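Local coordinates for protein beta-xylosidase (Uncultured organism, PDB 4MLG) that probably hydrolyses beta-1,4-linked xylo-oligosaccharides to release xylose, as a calcium-containing beta-propeller enzyme of glycosyl hydrolase family 43, at residues A[223-228]-A[234-239]; A[181-186]-A[219-224]. All blocks are in the same frame, centred on the assembly; numbering follows the deposited sequence.

Contact 1: residues A[223-228]-A[234-239]; sequences EASWMH and YYFSYS
H228 and Y235 form a hydrogen-bonded pair of an antiparallel beta hairpin, their side chains meeting on one side of the sheet. The imidazole, swung between its own backbone N and carbonyl carbon (chi1 77°), presents one face to Y235 CB, which lies off centre toward the rim, 3.6 Å from the centroid of the H228 ring, a CH-pi contact. The rings lie almost parallel (6°) yet displaced, so chiefly Y235 CB, not the phenol, sits against the imidazole face. Farther along, the hydroxyl of S237 reaches the indole edge of W226; S237 OG is hydrogen-bonded to H275 and W226 NE1 to the carbonyl of I277. M227 and F236 meet on the opposite side, where contacts are mostly apolar. M227 starts extended, then bends at chi2 and chi3, bringing CE to 3.6 Å from F236 CD1 and SD to the edge of the Y234 ring, a Met-aromatic contact suiting its flexible thioether. S225 OG approaches the edge of F236, 3.4 Å from CZ. Between E223 and W226 the register slips by one residue at a beta bulge, where A224 takes left-handed backbone angles and its N bonds to D136. Six backbone hydrogen bonds join the three hydrogen-bonded pairs. The chemistry thus implies two unlike sides: one where W226 comes about 4 Å from the bound calcium ion, another where M227 and Y234 also pack on F258 of strand 258-265.

Contact 2: residues A[181-186]-A[219-224]; sequences LCPKVV and RRFFEA
L181 meets F221 mainly through water and its own backbone, since its side chain makes no close approach to the 219-224 segment. Its carbonyl oxygen accepts hydrogen bonds from two waters. One of them lies 2.8 Å from L181 O and in turn accepts from the backbone N of F221, at 3.2 Å; the other donates to L181 O and, weakly, to F221 O. The L181 carbonyl is thereby linked through water to the N-H and, weakly, to the carbonyl of F221, with no direct hydrogen bond between them. C182 turns its side chain away, against D201 of the neighbouring strand 200-205. P183 then carries the direct contact. Its compact ring fits against an aromatic surface, and its CB stands over the centre of the F221 ring, 3.6 Å from the centroid and only 10° off the ring normal, a well-centred CH-pi contact. CD of the same proline reaches the root of the phenyl group, 3.7 Å from F221 CG, so the pyrrolidine spans the face from root to tip. F221 can offer that face because CG is anti to its backbone N (chi1 176°), which sends the ring out from the loop; on the opposite face the backbone N of E223 lies over the ring centre. F236 of strand 233-239 packs against both residues. From K184 the chain enters strand 184-188 and leaves F221 behind: K184 forms a salt bridge with D201, while V185 and V186 pack on strand 147-151. This is proline-aromatic packing between the loop ends that lead into strands 184-188 and 223-230, consistent with a junction between adjacent blades of the five-bladed beta-propeller known for family 43.

In the fold
Going from the N terminus, 181-186 comes first and leads into strand 184-188. After strand 200-205 and a further loop, the chain returns at 219-224, where contact 2 closes a loop of 32 residues. The same run continues into strand 223-230, with E223 and A224 belonging to both contacts, and a tight turn then brings back 234-239 to close contact 1. The two closures follow one another rather than nest, meeting at the shared strand start. They also touch directly: Y238 CB packs on F221 CD1 at 3.6 Å, and F222 N probably hydrogen-bonds to S239 O at 3.1 Å. Together they tie strand 184-188 to the hairpin of strands 223-230 and 233-239.

Contact 1: residues A[223-228]-A[234-239]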
# COMPACT_ATOMS: atom_id res chain seq x y z
N GLU A 223 -6.25 3.88 -19.91
CA GLU A 223 -6.96 4.35 -18.72
C GLU A 223 -8.42 4.66 -19.04
O GLU A 223 -8.91 4.35 -20.13
CB GLU A 223 -6.29 5.60 -18.16
CG GLU A 223 -6.38 6.81 -19.08
CD GLU A 223 -5.80 8.07 -18.46
OE1 GLU A 223 -5.10 7.96 -17.43
OE2 GLU A 223 -6.05 9.16 -19.00
N ALA A 224 -9.10 5.28 -18.08
CA ALA A 224 -10.49 5.74 -18.24
C ALA A 224 -11.49 4.63 -18.54
O ALA A 224 -12.21 4.70 -19.53
CB ALA A 224 -10.58 6.84 -19.30
N SER A 225 -11.53 3.61 -17.69
CA SER A 225 -12.49 2.52 -17.85
C SER A 225 -13.93 3.00 -17.70
O SER A 225 -14.23 3.80 -16.82
CB SER A 225 -12.21 1.41 -16.83
OG SER A 225 -11.03 0.70 -17.15
N TRP A 226 -14.81 2.51 -18.57
CA TRP A 226 -16.23 2.79 -18.45
C TRP A 226 -17.06 1.65 -19.04
O TRP A 226 -16.66 1.03 -20.03
CB TRP A 226 -16.59 4.12 -19.13
CG TRP A 226 -18.02 4.53 -18.88
CD1 TRP A 226 -19.09 4.30 -19.70
CD2 TRP A 226 -18.52 5.23 -17.74
NE1 TRP A 226 -20.23 4.82 -19.14
CE2 TRP A 226 -19.91 5.40 -17.94
CE3 TRP A 226 -17.94 5.73 -16.57
CZ2 TRP A 226 -20.72 6.05 -17.01
CZ3 TRP A 226 -18.75 6.38 -15.65
CH2 TRP A 226 -20.12 6.53 -15.88
N MET A 227 -18.22 1.39 -18.44
CA MET A 227 -19.07 0.29 -18.86
C MET A 227 -20.53 0.71 -18.90
O MET A 227 -21.04 1.29 -17.93
CB MET A 227 -18.91 -0.89 -17.89
CG MET A 227 -19.77 -2.10 -18.24
SD MET A 227 -19.12 -3.05 -19.62
CE MET A 227 -17.57 -3.62 -18.92
N HIS A 228 -21.20 0.44 -20.01
CA HIS A 228 -22.64 0.67 -20.10
C HIS A 228 -23.35 -0.43 -20.89
O HIS A 228 -22.70 -1.33 -21.43
CB HIS A 228 -22.95 2.06 -20.68
CG HIS A 228 -22.78 2.16 -22.17
ND1 HIS A 228 -21.62 2.63 -22.75
CD2 HIS A 228 -23.63 1.88 -23.18
CE1 HIS A 228 -21.76 2.62 -24.07
NE2 HIS A 228 -22.97 2.16 -24.35
N TYR A 234 -23.09 -5.41 -23.88
CA TYR A 234 -22.18 -4.65 -23.02
C TYR A 234 -21.22 -3.80 -23.85
O TYR A 234 -20.78 -4.21 -24.92
CB TYR A 234 -21.39 -5.58 -22.10
CG TYR A 234 -22.18 -6.15 -20.95
CD1 TYR A 234 -22.14 -5.56 -19.70
CD2 TYR A 234 -22.96 -7.29 -21.12
CE1 TYR A 234 -22.87 -6.08 -18.64
CE2 TYR A 234 -23.69 -7.82 -20.07
CZ TYR A 234 -23.64 -7.21 -18.83
OH TYR A 234 -24.36 -7.73 -17.78
N TYR A 235 -20.90 -2.61 -23.34
CA TYR A 235 -19.97 -1.72 -24.02
C TYR A 235 -18.89 -1.23 -23.06
O TYR A 235 -19.15 -0.38 -22.21
CB TYR A 235 -20.71 -0.52 -24.62
CG TYR A 235 -21.59 -0.85 -25.80
CD1 TYR A 235 -21.11 -0.77 -27.10
CD2 TYR A 235 -22.92 -1.24 -25.62
CE1 TYR A 235 -21.92 -1.07 -28.19
CE2 TYR A 235 -23.73 -1.54 -26.70
CZ TYR A 235 -23.23 -1.45 -27.98
OH TYR A 235 -24.04 -1.75 -29.05
N PHE A 236 -17.69 -1.77 -23.20
CA PHE A 236 -16.56 -1.31 -22.40
C PHE A 236 -15.72 -0.31 -23.19
O PHE A 236 -15.00 -0.69 -24.11
CB PHE A 236 -15.69 -2.49 -21.96
CG PHE A 236 -14.50 -2.09 -21.14
CD1 PHE A 236 -14.63 -1.77 -19.80
CD2 PHE A 236 -13.24 -2.02 -21.72
CE1 PHE A 236 -13.53 -1.40 -19.04
CE2 PHE A 236 -12.13 -1.64 -20.97
CZ PHE A 236 -12.28 -1.33 -19.63
N SER A 237 -15.83 0.96 -22.82
CA SER A 237 -15.07 2.01 -23.47
C SER A 237 -13.91 2.46 -22.59
O SER A 237 -13.93 2.24 -21.37
CB SER A 237 -15.97 3.19 -23.83
OG SER A 237 -16.64 3.68 -22.69
N TYR A 238 -12.91 3.08 -23.20
CA TYR A 238 -11.68 3.43 -22.49
C TYR A 238 -10.82 4.41 -23.28
O TYR A 238 -11.10 4.70 -24.45
CB TYR A 238 -10.87 2.16 -22.20
CG TYR A 238 -10.52 1.35 -23.43
CD1 TYR A 238 -9.29 1.49 -24.05
CD2 TYR A 238 -11.43 0.45 -23.96
CE1 TYR A 238 -8.97 0.75 -25.17
CE2 TYR A 238 -11.13 -0.30 -25.08
CZ TYR A 238 -9.89 -0.14 -25.68
OH TYR A 238 -9.58 -0.88 -26.80
N SER A 239 -9.78 4.92 -22.64
CA SER A 239 -8.83 5.83 -23.28
C SER A 239 -7.55 5.09 -23.67
O SER A 239 -7.13 4.16 -22.98
CB SER A 239 -8.49 7.00 -22.35
OG SER A 239 -7.40 7.75 -22.85

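Contact 2: residues A[181-186]-A[219-224]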
# COMPACT_ATOMS: atom_id res chain seq x y z
N LEU A 181 -1.13 -4.99 -20.93
CA LEU A 181 -1.81 -5.09 -19.64
C LEU A 181 -3.31 -4.87 -19.81
O LEU A 181 -3.74 -4.05 -20.62
CB LEU A 181 -1.24 -4.08 -18.65
CG LEU A 181 0.18 -4.35 -18.14
CD1 LEU A 181 0.57 -3.31 -17.10
CD2 LEU A 181 0.28 -5.75 -17.56
N CYS A 182 -4.09 -5.61 -19.05
CA CYS A 182 -5.54 -5.51 -19.12
C CYS A 182 -6.06 -4.63 -17.98
O CYS A 182 -5.44 -4.55 -16.93
CB CYS A 182 -6.18 -6.89 -19.02
SG CYS A 182 -5.56 -8.11 -20.20
N PRO A 183 -7.21 -3.97 -18.20
CA PRO A 183 -7.88 -3.29 -17.09
C PRO A 183 -8.40 -4.33 -16.11
O PRO A 183 -8.54 -5.50 -16.47
CB PRO A 183 -9.05 -2.57 -17.78
CG PRO A 183 -9.29 -3.35 -19.03
CD PRO A 183 -7.93 -3.80 -19.48
N LYS A 184 -8.68 -3.92 -14.87
CA LYS A 184 -9.08 -4.87 -13.85
C LYS A 184 -10.57 -4.79 -13.54
O LYS A 184 -11.17 -3.72 -13.63
CB LYS A 184 -8.27 -4.66 -12.57
CG LYS A 184 -6.78 -4.94 -12.74
CD LYS A 184 -6.54 -6.39 -13.11
CE LYS A 184 -5.06 -6.67 -13.30
NZ LYS A 184 -4.82 -8.11 -13.64
N VAL A 185 -11.15 -5.93 -13.18
CA VAL A 185 -12.56 -6.00 -12.79
C VAL A 185 -12.68 -6.74 -11.46
O VAL A 185 -12.02 -7.75 -11.24
CB VAL A 185 -13.41 -6.70 -13.88
CG1 VAL A 185 -12.77 -8.03 -14.28
CG2 VAL A 185 -14.84 -6.91 -13.40
N VAL A 186 -13.52 -6.21 -10.57
CA VAL A 186 -13.74 -6.85 -9.28
C VAL A 186 -15.16 -6.60 -8.78
O VAL A 186 -15.70 -5.50 -8.94
CB VAL A 186 -12.69 -6.38 -8.23
CG1 VAL A 186 -12.78 -4.87 -8.00
CG2 VAL A 186 -12.87 -7.13 -6.92
N ARG A 219 -5.21 0.71 -29.82
CA ARG A 219 -6.33 -0.10 -29.36
C ARG A 219 -6.11 -0.59 -27.93
O ARG A 219 -7.07 -0.85 -27.20
CB ARG A 219 -6.55 -1.30 -30.29
CG ARG A 219 -6.87 -0.91 -31.73
CD ARG A 219 -6.37 -1.96 -32.71
NE ARG A 219 -7.23 -3.14 -32.76
CZ ARG A 219 -6.87 -4.30 -33.30
NH1 ARG A 219 -5.66 -4.43 -33.82
NH2 ARG A 219 -7.71 -5.32 -33.31
N ARG A 220 -4.85 -0.69 -27.53
CA ARG A 220 -4.46 -1.14 -26.19
C ARG A 220 -5.04 -0.25 -25.09
O ARG A 220 -5.10 0.96 -25.24
CB ARG A 220 -2.93 -1.20 -26.09
CG ARG A 220 -2.38 -1.10 -24.68
CD ARG A 220 -1.38 0.03 -24.56
NE ARG A 220 -1.98 1.32 -24.88
CZ ARG A 220 -1.32 2.47 -24.88
NH1 ARG A 220 -0.03 2.51 -24.57
NH2 ARG A 220 -1.95 3.60 -25.18
N PHE A 221 -5.47 -0.87 -23.99
CA PHE A 221 -6.01 -0.13 -22.86
C PHE A 221 -4.94 0.74 -22.19
O PHE A 221 -3.81 0.29 -21.97
CB PHE A 221 -6.62 -1.08 -21.83
CG PHE A 221 -7.11 -0.39 -20.59
CD1 PHE A 221 -8.35 0.23 -20.57
CD2 PHE A 221 -6.33 -0.36 -19.44
CE1 PHE A 221 -8.81 0.87 -19.43
CE2 PHE A 221 -6.79 0.27 -18.30
CZ PHE A 221 -8.02 0.89 -18.29
N PHE A 222 -5.30 1.97 -21.87
CA PHE A 222 -4.41 2.87 -21.15
C PHE A 222 -5.05 3.31 -19.83
O PHE A 222 -4.46 3.12 -18.77
CB PHE A 222 -4.07 4.10 -22.00
CG PHE A 222 -2.97 4.96 -21.42
CD1 PHE A 222 -1.64 4.72 -21.74
CD2 PHE A 222 -3.26 6.00 -20.56
CE1 PHE A 222 -0.63 5.51 -21.21
CE2 PHE A 222 -2.26 6.79 -20.02
CZ PHE A 222 -0.94 6.54 -20.35
N GLU A 223 -6.25 3.88 -19.91
CA GLU A 223 -6.96 4.35 -18.72
C GLU A 223 -8.42 4.66 -19.04
O GLU A 223 -8.91 4.35 -20.13
CB GLU A 223 -6.29 5.60 -18.16
CG GLU A 223 -6.38 6.81 -19.08
CD GLU A 223 -5.80 8.07 -18.46
OE1 GLU A 223 -5.10 7.96 -17.43
OE2 GLU A 223 -6.05 9.16 -19.00
N ALA A 224 -9.10 5.28 -18.08
CA ALA A 224 -10.49 5.74 -18.24
C ALA A 224 -11.49 4.63 -18.54
O ALA A 224 -12.21 4.70 -19.53
CB ALA A 224 -10.58 6.84 -19.30
O HOH W 1 -1.55 -2.12 -21.63
O HOH W 2 -5.04 -3.91 -23.04